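Local coordinates for protein gdp-l-fucose synthetase (Naegleria fowleri, PDB 6AQZ) that binds NADP in a Rossmann-type domain and probably makes GDP-L-fucose by epimerising GDP-4-keto-6-deoxymannose and then reducing it with NADPH, at residues M9-V14 with N253-E258; C115-G120 with E179-L184; Q236-H241 with L262-E267; A244-W249 with P314-T319. All coordinates share one frame; numbering follows the deposited sequence.

Contact 1 of 4, residues M9-V14 with N253-E258; sequences MAQREV and NYQSEE
Glu13 O takes the amide of Gln255 in a short, nearly straight hydrogen bond, 2.6 Å from Gln255 N to Glu13 O with 168° at the hydrogen. Ser256 N adds a weak second bond to the same oxygen. One residue on, Val14 and Tyr254 form a single beta bridge. Val14 CA lies 3.1 Å from Asn253 O in a CA-H...O contact. The CB of Val14 rests 3.5 Å from Asn253 O, although the side chain is directed away from the loop.

Water joins the side chains: one molecule donates to Glu13 OE1 and to Tyr254 OH, and also bonds Ser256 OG. With CG anti to its backbone N (chi1 -170°), Tyr254 puts its ring under Ser256 N, which sits 4.2 Å above the ring plane, over the centre. Tyr254 OH donates to Glu258 O at 2.8 Å. Ser256 OG accepts from Glu258 N at 3.0 Å, an ST turn that engages the same oxygen as the water. Glu13 OE2 has its own salt bridge, to Arg311. Helix 240-253 ends at Asn253, and the N-terminal tail lies against the loop that leads from it to strand 260-262, with helix 307-312 beside Glu13 and Tyr254.

Contact 2 of 4, residues C115-G120 with E179-L184; sequences CCYDFG and EGKSCL
Two helix ends, each closed by a Schellman motif, meet through Tyr117 and Lys181. Helix 98-118 finishes with Gly120 as the C-prime residue, and helix 156-179 finishes at Gly180 before the chain enters strand 184-194. The ring of Tyr117 reaches out toward Glu179 and Lys181. Lys181 runs past it: Lys181 CD lies 3.6 Å from Tyr117 CZ, and a bend at chi3 (109°) brings NZ over the ring face, a cation-pi contact with Lys181 NZ 4.8 Å from the Tyr117 centroid and 24° off the normal. The same Lys181 NZ donates to Tyr117 O at 3.2 Å. That carbonyl also accepts from Gly120 N inside the Schellman turn, and the two donors arrive from opposite faces of its plane.

At the far end of the ring, Tyr117 OH gives a weak hydrogen bond to Glu179 OE2 (3.2 Å), which lies at the ring edge, near its plane, while the carboxylate stands almost perpendicular to the ring. Cys183 SG approaches the ring obliquely and packs 4.2 Å from Gly120 CA. Tyr117 also meets the ring of Tyr172, and Glu179 packs on Phe97 of the second subunit. One ammonium thus serves both a pi face and a carbonyl at a helix C-terminus, where the helix dipole would probably suit its positive charge.

Contact 3 of 4, residues Q236-H241 with L262-E267; sequences QFLYSH and LCVSEE
Val264 makes apolar contacts with both methyls, one to Gln236, the other to Leu238. Val264 CG2 sits 3.5 Å from Gln236 CG, in the aliphatic part of the glutamine, while Val264 CG1 lies 4.0 Å from Leu238 CD1. In both pairs the side chains run past each other in opposite directions. For Leu238, a chi1 of -176° carries the branch point toward the 262-264 segment, where Leu238 CD2 lies 4.0 Å from Leu262 CB and 3.5 Å from Leu262 O.

Where polar atoms meet apolar ones, Val264 CG1 lies 3.6 Å from Phe237 O. The amide end of Gln236, extended beyond CG, reaches the 262-267 segment, and Gln236 NE2 comes within 2.9 Å of Val264 O. The hydrogen bond of Gln236 NE2 is to Ser304 O, which ties the glutamine to a third part of the chain. Glu266 forms a salt bridge with Lys301.

Neither segment pairs its backbone with the other. The backbone of Leu238 hydrogen-bonds to Asn192 and Phe194, and that of Leu262 to Ile189 and Thr191, all on strand 184-194. Strands 234-239 and 260-262, both parallel to that strand and joined by helix 240-253, form the beta-alpha-beta connection expected of a Rossmann-type sheet, here where the sheet branches.

Contact 4 of 4, residues A244-W249 with P314-T319; sequences ARMLLW and PTFQYT
Arg245 reaches from its helix across Phe316 to the next backbone carbonyl. Arg245 CB comes first, 3.9 Å from Phe316 CE1, at the ring edge and near its plane. The chain bends at chi3 (-70°) and lays the guanidinium along the ring, the planes 9° apart; Phe316 CZ lies over one guanidinium face, offset toward its rim, so the overlap is partial. Arg245 NH1 is 3.3 Å from Phe316 CE1. At the tip, Arg245 NH2 donates to Gln317 O at 2.7 Å, in both the carbonyl and guanidinium planes; NH1 adds a weak bond to the same oxygen. A salt bridge from NH2 to Asp242, which also accepts from Thr319 N, fixes the group.

Met246 packs beside it: Met246 CG presses on Phe316 CZ at 3.4 Å, and its sulfur makes oblique Met-aromatic contacts with Phe316 and Tyr318. This sulfur-aromatic cluster, flanked by the arginine, joins helix 240-253 of the Rossmann-type domain to the loop leading into helix 321-335.

In the fold
Contact 3 is the buried one, built mainly of aliphatic packing; contacts 1, 2 and 4 are surface contacts that rely more on carbonyl oxygens as acceptors. Helix 240-253 is the shared element: contact 3 involves the strand that leads into it, contact 4 holds its middle and contact 1 its end. Contacts 3 and 4 adjoin, centres about 10 Å apart, with Met246 against Leu238 and Leu262, and a weak, probable hydrogen bond between Cys263 O and Tyr318 OH. Trp249 links contact 4 to contact 1 by packing on Val14 and Tyr254. Contact 2, distinguished by its lysine over an aromatic ring, meets contact 1 through Leu184 and lies about 32 Å from contact 3, centre to centre.

Contact 1 of 4, residues M9-V14 with N253-E258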
loop_
_atom_site.group_PDB
_atom_site.type_symbol
_atom_site.label_atom_id
_atom_site.label_comp_id
_atom_site.label_asym_id
_atom_site.label_seq_id
_atom_site.Cartn_x
_atom_site.Cartn_y
_atom_site.Cartn_z
ATOM N N MET A 9 11.298 -23.891 5.602
ATOM C CA MET A 9 11.047 -25.145 4.897
ATOM C C MET A 9 10.201 -26.149 5.687
ATOM O O MET A 9 9.853 -27.203 5.144
ATOM C CB MET A 9 12.387 -25.805 4.520
ATOM C CG MET A 9 13.148 -25.153 3.353
ATOM S SD MET A 9 12.528 -25.653 1.730
ATOM C CE MET A 9 12.391 -24.090 0.903
ATOM N N ALA A 10 9.835 -25.848 6.936
ATOM C CA ALA A 10 9.411 -26.881 7.880
ATOM C C ALA A 10 7.976 -27.375 7.644
ATOM O O ALA A 10 7.736 -28.585 7.584
ATOM C CB ALA A 10 9.569 -26.354 9.304
ATOM N N GLN A 11 7.016 -26.468 7.526
ATOM C CA GLN A 11 5.603 -26.826 7.440
ATOM C C GLN A 11 5.165 -27.069 6.003
ATOM O O GLN A 11 5.613 -26.379 5.085
ATOM C CB GLN A 11 4.739 -25.719 8.042
ATOM C CG GLN A 11 5.119 -25.347 9.454
ATOM C CD GLN A 11 4.805 -26.449 10.444
ATOM O OE1 GLN A 11 3.676 -26.937 10.510
ATOM N NE2 GLN A 11 5.804 -26.849 11.218
ATOM N N ARG A 12 4.281 -28.055 5.814
ATOM C CA ARG A 12 3.643 -28.226 4.520
ATOM C C ARG A 12 2.570 -27.148 4.355
ATOM O O ARG A 12 2.332 -26.347 5.257
ATOM C CB ARG A 12 3.089 -29.652 4.394
ATOM C CG ARG A 12 4.191 -30.720 4.319
ATOM C CD ARG A 12 3.705 -32.118 3.907
ATOM N NE ARG A 12 2.708 -32.639 4.843
ATOM C CZ ARG A 12 1.424 -32.823 4.547
ATOM N NH1 ARG A 12 0.593 -33.264 5.471
ATOM N NH2 ARG A 12 0.971 -32.576 3.331
ATOM N N GLU A 13 1.934 -27.100 3.184
ATOM C CA GLU A 13 0.839 -26.137 2.986
ATOM C C GLU A 13 -0.381 -26.470 3.843
ATOM O O GLU A 13 -1.129 -25.566 4.239
ATOM C CB GLU A 13 0.435 -26.064 1.511
ATOM C CG GLU A 13 1.450 -25.353 0.607
ATOM C CD GLU A 13 1.346 -25.768 -0.874
ATOM O OE1 GLU A 13 1.125 -24.881 -1.732
ATOM O OE2 GLU A 13 1.474 -26.984 -1.179
ATOM N N VAL A 14 -0.598 -27.743 4.144
ATOM C CA VAL A 14 -1.742 -28.182 4.929
ATOM C C VAL A 14 -1.294 -28.922 6.184
ATOM O O VAL A 14 -0.246 -29.574 6.211
ATOM C CB VAL A 14 -2.686 -29.083 4.083
ATOM C CG1 VAL A 14 -3.266 -28.290 2.925
ATOM C CG2 VAL A 14 -1.940 -30.283 3.552
ATOM N N ASN A 253 -7.562 -26.517 7.398
ATOM C CA ASN A 253 -6.468 -27.316 6.868
ATOM C C ASN A 253 -5.248 -26.509 6.417
ATOM O O ASN A 253 -4.135 -27.024 6.453
ATOM C CB ASN A 253 -6.977 -28.168 5.695
ATOM C CG ASN A 253 -8.055 -29.156 6.112
ATOM O OD1 ASN A 253 -7.752 -30.187 6.699
ATOM N ND2 ASN A 253 -9.333 -28.839 5.803
ATOM N N TYR A 254 -5.432 -25.264 5.996
ATOM C CA TYR A 254 -4.417 -24.549 5.227
ATOM C C TYR A 254 -3.506 -23.744 6.145
ATOM O O TYR A 254 -3.979 -22.866 6.880
ATOM C CB TYR A 254 -5.098 -23.658 4.200
ATOM C CG TYR A 254 -4.212 -23.025 3.173
ATOM C CD1 TYR A 254 -3.556 -23.802 2.216
ATOM C CD2 TYR A 254 -4.109 -21.642 3.082
ATOM C CE1 TYR A 254 -2.768 -23.209 1.237
ATOM C CE2 TYR A 254 -3.337 -21.046 2.110
ATOM C CZ TYR A 254 -2.668 -21.822 1.190
ATOM O OH TYR A 254 -1.911 -21.203 0.226
ATOM N N GLN A 255 -2.201 -24.046 6.085
ATOM C CA GLN A 255 -1.193 -23.479 6.971
ATOM C C GLN A 255 -0.321 -22.437 6.303
ATOM O O GLN A 255 0.469 -21.795 6.987
ATOM C CB GLN A 255 -0.268 -24.584 7.511
ATOM C CG GLN A 255 -0.873 -25.455 8.546
ATOM C CD GLN A 255 0.038 -26.563 8.957
ATOM O OE1 GLN A 255 0.876 -27.017 8.176
ATOM N NE2 GLN A 255 -0.120 -27.026 10.184
ATOM N N SER A 256 -0.364 -22.331 4.989
ATOM C CA SER A 256 0.501 -21.412 4.275
ATOM C C SER A 256 -0.026 -19.982 4.392
ATOM O O SER A 256 -1.241 -19.744 4.387
ATOM C CB SER A 256 0.575 -21.846 2.810
ATOM O OG SER A 256 1.111 -20.870 1.950
ATOM N N GLU A 257 0.903 -19.033 4.479
ATOM C CA GLU A 257 0.573 -17.618 4.449
ATOM C C GLU A 257 0.333 -17.109 3.030
ATOM O O GLU A 257 -0.126 -15.977 2.873
ATOM C CB GLU A 257 1.683 -16.806 5.138
ATOM C CG GLU A 257 2.966 -16.641 4.283
ATOM C CD GLU A 257 4.072 -15.781 4.931
ATOM O OE1 GLU A 257 3.844 -15.089 5.946
ATOM O OE2 GLU A 257 5.206 -15.819 4.419
ATOM N N GLU A 258 0.645 -17.901 1.997
ATOM C CA GLU A 258 0.348 -17.489 0.626
ATOM C C GLU A 258 -1.159 -17.533 0.393
ATOM O O GLU A 258 -1.816 -18.492 0.813
ATOM C CB GLU A 258 1.018 -18.421 -0.385
ATOM C CG GLU A 258 2.500 -18.585 -0.182
ATOM C CD GLU A 258 3.258 -17.283 -0.367
ATOM O OE1 GLU A 258 2.835 -16.450 -1.213
ATOM O OE2 GLU A 258 4.264 -17.092 0.357
HETATM O O HOH W 1 0.800 -22.019 -0.705
#

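Contact 2 of 4, residues C115-G120 with E179-L184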
loop_
_atom_site.group_PDB
_atom_site.type_symbol
_atom_site.label_atom_id
_atom_site.label_comp_id
_atom_site.label_asym_id
_atom_site.label_seq_id
_atom_site.Cartn_x
_atom_site.Cartn_y
_atom_site.Cartn_z
ATOM N N CYS A 115 -5.998 -6.221 15.897
ATOM C CA CYS A 115 -6.771 -6.863 16.951
ATOM C C CYS A 115 -6.553 -8.369 16.952
ATOM O O CYS A 115 -6.535 -9.001 18.014
ATOM C CB CYS A 115 -8.259 -6.557 16.789
ATOM S SG CYS A 115 -8.702 -4.940 17.341
ATOM N N CYS A 116 -6.428 -8.971 15.771
ATOM C CA CYS A 116 -6.232 -10.411 15.720
ATOM C C CYS A 116 -4.959 -10.803 16.437
ATOM O O CYS A 116 -4.926 -11.797 17.172
ATOM C CB CYS A 116 -6.203 -10.898 14.276
ATOM S SG CYS A 116 -7.800 -10.900 13.543
ATOM N N TYR A 117 -3.902 -10.027 16.236
ATOM C CA TYR A 117 -2.631 -10.332 16.868
ATOM C C TYR A 117 -2.680 -10.055 18.366
ATOM O O TYR A 117 -2.317 -10.915 19.179
ATOM C CB TYR A 117 -1.522 -9.522 16.207
ATOM C CG TYR A 117 -0.189 -10.005 16.647
ATOM C CD1 TYR A 117 0.344 -11.166 16.116
ATOM C CD2 TYR A 117 0.514 -9.346 17.652
ATOM C CE1 TYR A 117 1.582 -11.648 16.548
ATOM C CE2 TYR A 117 1.751 -9.811 18.085
ATOM C CZ TYR A 117 2.273 -10.968 17.531
ATOM O OH TYR A 117 3.487 -11.442 17.958
ATOM N N ASP A 118 -3.152 -8.865 18.754
ATOM C CA ASP A 118 -3.113 -8.485 20.164
ATOM C C ASP A 118 -3.951 -9.415 21.031
ATOM O O ASP A 118 -3.612 -9.648 22.194
ATOM C CB ASP A 118 -3.576 -7.040 20.354
ATOM C CG ASP A 118 -2.587 -6.022 19.803
ATOM O OD1 ASP A 118 -1.468 -6.402 19.395
ATOM O OD2 ASP A 118 -2.933 -4.824 19.797
ATOM N N PHE A 119 -5.059 -9.921 20.509
ATOM C CA PHE A 119 -5.932 -10.801 21.270
ATOM C C PHE A 119 -5.634 -12.271 21.040
ATOM O O PHE A 119 -6.401 -13.125 21.496
ATOM C CB PHE A 119 -7.390 -10.509 20.925
ATOM C CG PHE A 119 -7.919 -9.252 21.556
ATOM C CD1 PHE A 119 -7.693 -8.022 20.978
ATOM C CD2 PHE A 119 -8.652 -9.308 22.731
ATOM C CE1 PHE A 119 -8.185 -6.876 21.555
ATOM C CE2 PHE A 119 -9.143 -8.162 23.312
ATOM C CZ PHE A 119 -8.911 -6.945 22.720
ATOM N N GLY A 120 -4.524 -12.583 20.384
ATOM C CA GLY A 120 -4.060 -13.952 20.243
ATOM C C GLY A 120 -4.933 -14.899 19.445
ATOM O O GLY A 120 -5.040 -16.080 19.798
ATOM N N GLU A 179 8.022 -13.413 18.310
ATOM C CA GLU A 179 7.559 -13.326 19.683
ATOM C C GLU A 179 7.134 -14.672 20.244
ATOM O O GLU A 179 6.764 -14.748 21.419
ATOM C CB GLU A 179 6.387 -12.356 19.757
ATOM C CG GLU A 179 6.642 -11.141 20.585
ATOM C CD GLU A 179 5.772 -10.015 20.134
ATOM O OE1 GLU A 179 6.250 -9.231 19.302
ATOM O OE2 GLU A 179 4.597 -9.934 20.562
ATOM N N GLY A 180 7.245 -15.739 19.460
ATOM C CA GLY A 180 6.802 -17.036 19.917
ATOM C C GLY A 180 5.312 -17.167 20.090
ATOM O O GLY A 180 4.860 -18.093 20.770
ATOM N N LYS A 181 4.527 -16.256 19.518
ATOM C CA LYS A 181 3.079 -16.401 19.541
ATOM C C LYS A 181 2.643 -17.370 18.454
ATOM O O LYS A 181 3.307 -17.517 17.422
ATOM C CB LYS A 181 2.375 -15.059 19.342
ATOM C CG LYS A 181 2.292 -14.212 20.598
ATOM C CD LYS A 181 1.475 -12.930 20.389
ATOM C CE LYS A 181 0.127 -12.985 21.110
ATOM N NZ LYS A 181 -0.359 -11.627 21.543
ATOM N N SER A 182 1.516 -18.044 18.701
ATOM C CA SER A 182 0.944 -19.004 17.752
ATOM C C SER A 182 -0.210 -18.311 17.031
ATOM O O SER A 182 -1.388 -18.465 17.372
ATOM C CB SER A 182 0.495 -20.276 18.463
ATOM O OG SER A 182 1.618 -21.020 18.908
ATOM N N CYS A 183 0.156 -17.487 16.051
ATOM C CA CYS A 183 -0.800 -16.727 15.256
ATOM C C CYS A 183 -0.472 -16.930 13.793
ATOM O O CYS A 183 0.644 -16.628 13.360
ATOM C CB CYS A 183 -0.751 -15.237 15.587
ATOM S SG CYS A 183 -1.369 -14.854 17.198
ATOM N N LEU A 184 -1.440 -17.425 13.031
ATOM C CA LEU A 184 -1.281 -17.584 11.597
ATOM C C LEU A 184 -2.248 -16.641 10.889
ATOM O O LEU A 184 -3.428 -16.542 11.257
ATOM C CB LEU A 184 -1.509 -19.035 11.167
ATOM C CG LEU A 184 -1.322 -19.286 9.660
ATOM C CD1 LEU A 184 0.051 -18.796 9.166
ATOM C CD2 LEU A 184 -1.541 -20.752 9.300
#

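Contact 3 of 4, residues Q236-H241 with L262-E267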
loop_
_atom_site.group_PDB
_atom_site.type_symbol
_atom_site.label_atom_id
_atom_site.label_comp_id
_atom_site.label_asym_id
_atom_site.label_seq_id
_atom_site.Cartn_x
_atom_site.Cartn_y
_atom_site.Cartn_z
ATOM N N GLN A 236 -15.443 -16.791 -14.912
ATOM C CA GLN A 236 -15.545 -17.832 -13.901
ATOM C C GLN A 236 -16.454 -17.337 -12.778
ATOM O O GLN A 236 -16.247 -16.237 -12.259
ATOM C CB GLN A 236 -14.158 -18.174 -13.363
ATOM C CG GLN A 236 -13.361 -19.137 -14.227
ATOM C CD GLN A 236 -11.848 -18.962 -14.082
ATOM O OE1 GLN A 236 -11.341 -17.846 -13.929
ATOM N NE2 GLN A 236 -11.129 -20.075 -14.074
ATOM N N PHE A 237 -17.468 -18.129 -12.424
ATOM C CA PHE A 237 -18.464 -17.757 -11.415
ATOM C C PHE A 237 -18.506 -18.814 -10.326
ATOM O O PHE A 237 -18.691 -20.000 -10.621
ATOM C CB PHE A 237 -19.873 -17.600 -12.012
ATOM C CG PHE A 237 -20.009 -16.441 -12.974
ATOM C CD1 PHE A 237 -20.164 -15.143 -12.503
ATOM C CD2 PHE A 237 -19.959 -16.651 -14.348
ATOM C CE1 PHE A 237 -20.288 -14.083 -13.372
ATOM C CE2 PHE A 237 -20.078 -15.600 -15.227
ATOM C CZ PHE A 237 -20.235 -14.310 -14.742
ATOM N N LEU A 238 -18.373 -18.387 -9.069
ATOM C CA LEU A 238 -18.315 -19.313 -7.942
ATOM C C LEU A 238 -19.515 -19.095 -7.038
ATOM O O LEU A 238 -19.709 -17.990 -6.522
ATOM C CB LEU A 238 -17.010 -19.153 -7.151
ATOM C CG LEU A 238 -16.791 -20.145 -6.007
ATOM C CD1 LEU A 238 -16.803 -21.592 -6.551
ATOM C CD2 LEU A 238 -15.479 -19.835 -5.286
ATOM N N TYR A 239 -20.311 -20.151 -6.852
ATOM C CA TYR A 239 -21.446 -20.110 -5.934
ATOM C C TYR A 239 -20.979 -19.824 -4.517
ATOM O O TYR A 239 -20.079 -20.492 -4.000
ATOM C CB TYR A 239 -22.195 -21.450 -5.979
ATOM C CG TYR A 239 -23.531 -21.495 -5.264
ATOM C CD1 TYR A 239 -24.325 -20.359 -5.145
ATOM C CD2 TYR A 239 -24.018 -22.695 -4.745
ATOM C CE1 TYR A 239 -25.557 -20.410 -4.508
ATOM C CE2 TYR A 239 -25.257 -22.766 -4.108
ATOM C CZ TYR A 239 -26.023 -21.619 -3.992
ATOM O OH TYR A 239 -27.244 -21.663 -3.360
ATOM N N SER A 240 -21.636 -18.869 -3.863
ATOM C CA SER A 240 -21.196 -18.476 -2.530
ATOM C C SER A 240 -21.214 -19.634 -1.535
ATOM O O SER A 240 -20.341 -19.700 -0.663
ATOM C CB SER A 240 -22.051 -17.313 -2.035
ATOM O OG SER A 240 -23.391 -17.722 -1.876
ATOM N N HIS A 241 -22.179 -20.561 -1.632
ATOM C CA HIS A 241 -22.144 -21.693 -0.706
ATOM C C HIS A 241 -20.914 -22.578 -0.949
ATOM O O HIS A 241 -20.292 -23.069 0.003
ATOM C CB HIS A 241 -23.427 -22.513 -0.812
ATOM C CG HIS A 241 -24.641 -21.783 -0.344
ATOM N ND1 HIS A 241 -25.901 -22.342 -0.366
ATOM C CD2 HIS A 241 -24.792 -20.535 0.157
ATOM C CE1 HIS A 241 -26.774 -21.473 0.106
ATOM N NE2 HIS A 241 -26.129 -20.365 0.423
ATOM N N LEU A 262 -9.844 -19.149 -4.758
ATOM C CA LEU A 262 -11.105 -19.884 -4.739
ATOM C C LEU A 262 -11.815 -19.564 -6.047
ATOM O O LEU A 262 -12.388 -18.483 -6.201
ATOM C CB LEU A 262 -11.941 -19.473 -3.539
ATOM C CG LEU A 262 -11.304 -19.473 -2.140
ATOM C CD1 LEU A 262 -12.373 -19.201 -1.057
ATOM C CD2 LEU A 262 -10.554 -20.758 -1.865
ATOM N N CYS A 263 -11.777 -20.499 -6.991
ATOM C CA CYS A 263 -12.443 -20.295 -8.268
ATOM C C CYS A 263 -12.721 -21.654 -8.890
ATOM O O CYS A 263 -12.446 -22.705 -8.306
ATOM C CB CYS A 263 -11.625 -19.426 -9.218
ATOM S SG CYS A 263 -10.120 -20.201 -9.779
ATOM N N VAL A 264 -13.321 -21.624 -10.069
ATOM C CA VAL A 264 -13.651 -22.823 -10.790
ATOM C C VAL A 264 -12.583 -23.043 -11.851
ATOM O O VAL A 264 -11.785 -22.160 -12.152
ATOM C CB VAL A 264 -15.057 -22.737 -11.418
ATOM C CG1 VAL A 264 -16.096 -22.462 -10.349
ATOM C CG2 VAL A 264 -15.077 -21.646 -12.462
ATOM N N SER A 265 -12.569 -24.240 -12.430
ATOM C CA SER A 265 -11.612 -24.556 -13.478
ATOM C C SER A 265 -11.914 -23.736 -14.727
ATOM O O SER A 265 -12.984 -23.129 -14.867
ATOM C CB SER A 265 -11.653 -26.044 -13.815
ATOM O OG SER A 265 -12.819 -26.349 -14.564
ATOM N N GLU A 266 -10.954 -23.722 -15.647
ATOM C CA GLU A 266 -11.172 -23.017 -16.904
ATOM C C GLU A 266 -12.300 -23.652 -17.699
ATOM O O GLU A 266 -13.026 -22.945 -18.405
ATOM C CB GLU A 266 -9.887 -22.965 -17.728
ATOM C CG GLU A 266 -9.979 -22.095 -18.981
ATOM C CD GLU A 266 -8.613 -21.829 -19.610
ATOM O OE1 GLU A 266 -7.589 -21.936 -18.890
ATOM O OE2 GLU A 266 -8.560 -21.515 -20.820
ATOM N N GLU A 267 -12.458 -24.978 -17.612
ATOM C CA GLU A 267 -13.547 -25.635 -18.334
ATOM C C GLU A 267 -14.917 -25.146 -17.874
ATOM O O GLU A 267 -15.856 -25.108 -18.670
ATOM C CB GLU A 267 -13.457 -27.157 -18.176
#

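Contact 4 of 4, residues A244-W249 with P314-T319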
loop_
_atom_site.group_PDB
_atom_site.type_symbol
_atom_site.label_atom_id
_atom_site.label_comp_id
_atom_site.label_asym_id
_atom_site.label_seq_id
_atom_site.Cartn_x
_atom_site.Cartn_y
_atom_site.Cartn_z
ATOM N N ALA A 244 -17.997 -20.755 0.502
ATOM C CA ALA A 244 -18.020 -20.894 1.955
ATOM C C ALA A 244 -17.421 -22.228 2.414
ATOM O O ALA A 244 -16.772 -22.290 3.467
ATOM C CB ALA A 244 -19.461 -20.742 2.471
ATOM N N ARG A 245 -17.685 -23.317 1.680
ATOM C CA ARG A 245 -17.091 -24.608 2.020
ATOM C C ARG A 245 -15.579 -24.602 1.766
ATOM O O ARG A 245 -14.799 -25.125 2.577
ATOM C CB ARG A 245 -17.779 -25.730 1.232
ATOM C CG ARG A 245 -19.214 -26.020 1.676
ATOM C CD ARG A 245 -19.752 -27.301 1.052
ATOM N NE ARG A 245 -19.975 -27.135 -0.376
ATOM C CZ ARG A 245 -19.439 -27.882 -1.335
ATOM N NH1 ARG A 245 -18.605 -28.880 -1.044
ATOM N NH2 ARG A 245 -19.743 -27.615 -2.598
ATOM N N MET A 246 -15.151 -24.001 0.651
ATOM C CA MET A 246 -13.731 -23.854 0.372
ATOM C C MET A 246 -13.060 -22.988 1.424
ATOM O O MET A 246 -11.936 -23.282 1.862
ATOM C CB MET A 246 -13.538 -23.241 -1.011
ATOM C CG MET A 246 -14.218 -24.035 -2.083
ATOM S SD MET A 246 -14.342 -23.170 -3.650
ATOM C CE MET A 246 -12.733 -23.490 -4.357
ATOM N N LEU A 247 -13.736 -21.922 1.849
ATOM C CA LEU A 247 -13.172 -21.085 2.904
ATOM C C LEU A 247 -13.070 -21.867 4.205
ATOM O O LEU A 247 -12.076 -21.752 4.932
ATOM C CB LEU A 247 -14.010 -19.814 3.089
ATOM C CG LEU A 247 -13.744 -18.832 4.237
ATOM C CD1 LEU A 247 -12.309 -18.228 4.177
ATOM C CD2 LEU A 247 -14.744 -17.713 4.171
ATOM N N LEU A 248 -14.107 -22.652 4.533
ATOM C CA LEU A 248 -14.068 -23.422 5.773
ATOM C C LEU A 248 -12.992 -24.508 5.729
ATOM O O LEU A 248 -12.284 -24.720 6.719
ATOM C CB LEU A 248 -15.444 -23.999 6.076
ATOM C CG LEU A 248 -16.387 -22.867 6.506
ATOM C CD1 LEU A 248 -17.836 -23.346 6.602
ATOM C CD2 LEU A 248 -15.932 -22.187 7.794
ATOM N N TRP A 249 -12.850 -25.195 4.596
ATOM C CA TRP A 249 -11.719 -26.103 4.442
ATOM C C TRP A 249 -10.392 -25.380 4.691
ATOM O O TRP A 249 -9.506 -25.906 5.372
ATOM C CB TRP A 249 -11.746 -26.733 3.046
ATOM C CG TRP A 249 -10.563 -27.566 2.769
ATOM C CD1 TRP A 249 -10.440 -28.912 2.956
ATOM C CD2 TRP A 249 -9.298 -27.115 2.263
ATOM N NE1 TRP A 249 -9.180 -29.330 2.602
ATOM C CE2 TRP A 249 -8.457 -28.249 2.166
ATOM C CE3 TRP A 249 -8.796 -25.864 1.882
ATOM C CZ2 TRP A 249 -7.144 -28.173 1.698
ATOM C CZ3 TRP A 249 -7.475 -25.782 1.422
ATOM C CH2 TRP A 249 -6.670 -26.931 1.341
ATOM N N PRO A 314 -8.220 -32.346 -3.774
ATOM C CA PRO A 314 -8.684 -32.898 -5.058
ATOM C C PRO A 314 -10.098 -33.457 -5.032
ATOM O O PRO A 314 -10.754 -33.433 -6.081
ATOM C CB PRO A 314 -7.647 -33.991 -5.373
ATOM C CG PRO A 314 -7.044 -34.357 -4.046
ATOM C CD PRO A 314 -7.035 -33.064 -3.258
ATOM N N THR A 315 -10.614 -33.915 -3.887
ATOM C CA THR A 315 -11.953 -34.504 -3.881
ATOM C C THR A 315 -13.070 -33.474 -3.705
ATOM O O THR A 315 -14.224 -33.865 -3.503
ATOM C CB THR A 315 -12.121 -35.545 -2.767
ATOM O OG1 THR A 315 -12.004 -34.894 -1.494
ATOM C CG2 THR A 315 -11.138 -36.716 -2.893
ATOM N N PHE A 316 -12.772 -32.178 -3.777
ATOM C CA PHE A 316 -13.816 -31.192 -3.538
ATOM C C PHE A 316 -14.874 -31.230 -4.634
ATOM O O PHE A 316 -14.553 -31.267 -5.825
ATOM C CB PHE A 316 -13.229 -29.793 -3.427
ATOM C CG PHE A 316 -14.249 -28.750 -3.102
ATOM C CD1 PHE A 316 -14.623 -28.527 -1.786
ATOM C CD2 PHE A 316 -14.833 -27.990 -4.102
ATOM C CE1 PHE A 316 -15.560 -27.550 -1.466
ATOM C CE2 PHE A 316 -15.753 -27.012 -3.787
ATOM C CZ PHE A 316 -16.131 -26.797 -2.469
ATOM N N GLN A 317 -16.139 -31.196 -4.221
ATOM C CA GLN A 317 -17.291 -31.274 -5.114
ATOM C C GLN A 317 -17.958 -29.909 -5.201
ATOM O O GLN A 317 -18.292 -29.309 -4.169
ATOM C CB GLN A 317 -18.291 -32.319 -4.624
ATOM C CG GLN A 317 -17.758 -33.742 -4.569
ATOM C CD GLN A 317 -17.652 -34.393 -5.940
ATOM O OE1 GLN A 317 -17.150 -33.793 -6.893
ATOM N NE2 GLN A 317 -18.124 -35.632 -6.041
ATOM N N TYR A 318 -18.085 -29.390 -6.420
ATOM C CA TYR A 318 -18.787 -28.141 -6.685
ATOM C C TYR A 318 -20.296 -28.381 -6.881
ATOM O O TYR A 318 -20.746 -29.485 -7.204
ATOM C CB TYR A 318 -18.217 -27.449 -7.928
ATOM C CG TYR A 318 -16.796 -26.920 -7.827
ATOM C CD1 TYR A 318 -16.503 -25.774 -7.090
ATOM C CD2 TYR A 318 -15.753 -27.536 -8.508
ATOM C CE1 TYR A 318 -15.205 -25.276 -7.003
ATOM C CE2 TYR A 318 -14.447 -27.041 -8.433
ATOM C CZ TYR A 318 -14.177 -25.913 -7.677
ATOM O OH TYR A 318 -12.883 -25.422 -7.602
ATOM N N THR A 319 -21.075 -27.316 -6.678
ATOM C CA THR A 319 -22.482 -27.303 -7.083
ATOM C C THR A 319 -22.565 -26.996 -8.575
ATOM O O THR A 319 -21.946 -26.032 -9.031
ATOM C CB THR A 319 -23.282 -26.236 -6.318
ATOM O OG1 THR A 319 -23.173 -26.429 -4.905
ATOM C CG2 THR A 319 -24.763 -26.266 -6.735
#